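Local atomic coordinates of glutathione peroxidase (Trypanosoma cruzi, PDB entry 3E0U), a protein that probably reduces hydroperoxides as a peroxidase of the glutathione peroxidase family, built on a thioredoxin fold. Residues K3-F8 with Y18-H23. Numbering follows the deposited sequence.
Sequences KSIYEF and YDLSQH
Tyr-6 and Leu-20 carry a packing contact between two short 3-10 turns, both in the loops that precede strand 28-33 of the thioredoxin fold. An aromatic ring and a leucine side chain meet each other and backbone carbonyls. The Tyr-6 side chain leaves the backbone with CG anti to its carbonyl carbon (chi1 -63°). With this torsion the ring reaches the 3-10 turn 21-23. The CE1 edge of the ring meets Leu-20 O near the ring plane, with CE1 3.1 Å from that oxygen. The same carbonyl accepts the backbone N-H of His-23. Ring atom CD1 lies 3.7 Å from Ser-21 CA. Further along, Tyr-6 OH comes 2.8 Å from His-23 O. Within its own turn, Ile-5 CG1 covers one face of the Tyr-6 ring, 3.6 Å above the plane.

Leu-20 points across at the other turn. Its CG packs 4.0 Å from Tyr-6 CD1. Its CD2 methyl comes 3.3 Å from Ile-5 O. Ile-5 also touches Leu-28 and Ile-30 of strand 28-33, and Leu-20 touches Leu-62 of strand 60-65. This is structural packing away from the predicted active site, setting two loop turns side by side against the central sheet. The carbonyls of Ile-5 and Leu-20 each already accept an N-H within their own turn, from Phe-8 and His-23, while meeting carbon atoms across the contact.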
# COMPACT_ATOMS: atom_id res chain seq x y z
N LYS A 3 16.98 0.40 -7.12
CA LYS A 3 15.66 -0.29 -7.25
C LYS A 3 14.60 0.41 -6.46
O LYS A 3 14.74 0.61 -5.27
CB LYS A 3 15.72 -1.75 -6.82
CG LYS A 3 15.87 -2.72 -7.98
CD LYS A 3 15.91 -4.16 -7.48
CE LYS A 3 16.43 -5.08 -8.57
NZ LYS A 3 16.36 -6.51 -8.18
N SER A 4 13.47 0.67 -7.10
CA SER A 4 12.41 1.36 -6.43
C SER A 4 11.09 0.93 -7.06
O SER A 4 11.08 0.27 -8.10
CB SER A 4 12.61 2.88 -6.56
OG SER A 4 12.77 3.27 -7.94
N ILE A 5 10.00 1.35 -6.43
CA ILE A 5 8.71 1.05 -6.90
C ILE A 5 8.45 1.73 -8.25
O ILE A 5 7.48 1.44 -8.92
CB ILE A 5 7.60 1.55 -5.90
CG1 ILE A 5 7.49 3.07 -5.87
CG2 ILE A 5 7.68 0.93 -4.49
CD1 ILE A 5 6.29 3.48 -5.03
N TYR A 6 9.26 2.73 -8.57
CA TYR A 6 9.05 3.55 -9.76
C TYR A 6 9.56 2.92 -11.06
O TYR A 6 9.34 3.46 -12.19
CB TYR A 6 9.65 4.94 -9.55
CG TYR A 6 8.96 5.66 -8.43
CD1 TYR A 6 7.62 5.88 -8.48
CD2 TYR A 6 9.65 5.97 -7.26
CE1 TYR A 6 6.99 6.51 -7.43
CE2 TYR A 6 9.03 6.58 -6.20
CZ TYR A 6 7.71 6.86 -6.28
OH TYR A 6 7.12 7.55 -5.25
N GLU A 7 10.11 1.71 -10.90
CA GLU A 7 10.52 0.91 -12.03
C GLU A 7 9.37 -0.04 -12.39
O GLU A 7 9.58 -0.94 -13.19
CB GLU A 7 11.76 0.11 -11.70
CG GLU A 7 13.00 0.93 -11.40
CD GLU A 7 14.16 0.06 -11.07
OE1 GLU A 7 14.02 -0.95 -10.36
OE2 GLU A 7 15.25 0.36 -11.51
N PHE A 8 8.20 0.11 -11.75
CA PHE A 8 6.99 -0.69 -12.10
C PHE A 8 5.87 0.18 -12.59
O PHE A 8 5.80 1.39 -12.26
CB PHE A 8 6.50 -1.54 -10.93
CG PHE A 8 7.55 -2.39 -10.37
CD1 PHE A 8 8.48 -1.85 -9.51
CD2 PHE A 8 7.78 -3.64 -10.87
CE1 PHE A 8 9.54 -2.59 -9.06
CE2 PHE A 8 8.79 -4.41 -10.36
CZ PHE A 8 9.71 -3.86 -9.53
N TYR A 18 -1.34 4.25 -14.45
CA TYR A 18 -1.36 5.27 -13.39
C TYR A 18 -0.04 6.00 -13.36
O TYR A 18 1.03 5.40 -13.57
CB TYR A 18 -1.68 4.64 -12.01
CG TYR A 18 -1.68 5.60 -10.81
CD1 TYR A 18 -0.79 5.41 -9.75
CD2 TYR A 18 -2.61 6.65 -10.71
CE1 TYR A 18 -0.75 6.30 -8.68
CE2 TYR A 18 -2.61 7.51 -9.61
CZ TYR A 18 -1.64 7.37 -8.64
OH TYR A 18 -1.63 8.18 -7.53
N ASP A 19 -0.09 7.29 -13.10
CA ASP A 19 1.15 8.06 -12.91
C ASP A 19 1.71 7.79 -11.49
O ASP A 19 1.44 8.55 -10.52
CB ASP A 19 0.84 9.54 -13.12
CG ASP A 19 2.10 10.39 -13.28
OD1 ASP A 19 3.20 9.85 -13.47
OD2 ASP A 19 1.96 11.63 -13.25
N LEU A 20 2.48 6.71 -11.34
CA LEU A 20 3.09 6.41 -10.10
C LEU A 20 4.19 7.40 -9.68
O LEU A 20 4.34 7.72 -8.48
CB LEU A 20 3.64 4.97 -10.17
CG LEU A 20 4.02 4.24 -8.87
CD1 LEU A 20 2.88 4.29 -7.86
CD2 LEU A 20 4.49 2.79 -9.14
N SER A 21 4.96 7.85 -10.66
CA SER A 21 6.15 8.69 -10.43
C SER A 21 5.84 10.09 -9.91
O SER A 21 6.77 10.79 -9.48
CB SER A 21 7.04 8.77 -11.70
OG SER A 21 7.49 7.46 -12.07
N GLN A 22 4.57 10.50 -9.95
CA GLN A 22 4.19 11.79 -9.33
C GLN A 22 4.48 11.76 -7.79
O GLN A 22 4.64 12.78 -7.16
CB GLN A 22 2.71 12.14 -9.59
CG GLN A 22 1.68 11.24 -8.82
CD GLN A 22 0.22 11.69 -9.03
OE1 GLN A 22 -0.14 12.82 -8.67
NE2 GLN A 22 -0.60 10.84 -9.64
N HIS A 23 4.57 10.58 -7.21
CA HIS A 23 4.80 10.45 -5.76
C HIS A 23 6.26 10.35 -5.40
O HIS A 23 6.59 10.13 -4.23
CB HIS A 23 4.04 9.20 -5.23
CG HIS A 23 2.57 9.27 -5.46
ND1 HIS A 23 1.90 8.37 -6.26
CD2 HIS A 23 1.68 10.26 -5.18
CE1 HIS A 23 0.65 8.78 -6.44
NE2 HIS A 23 0.49 9.91 -5.76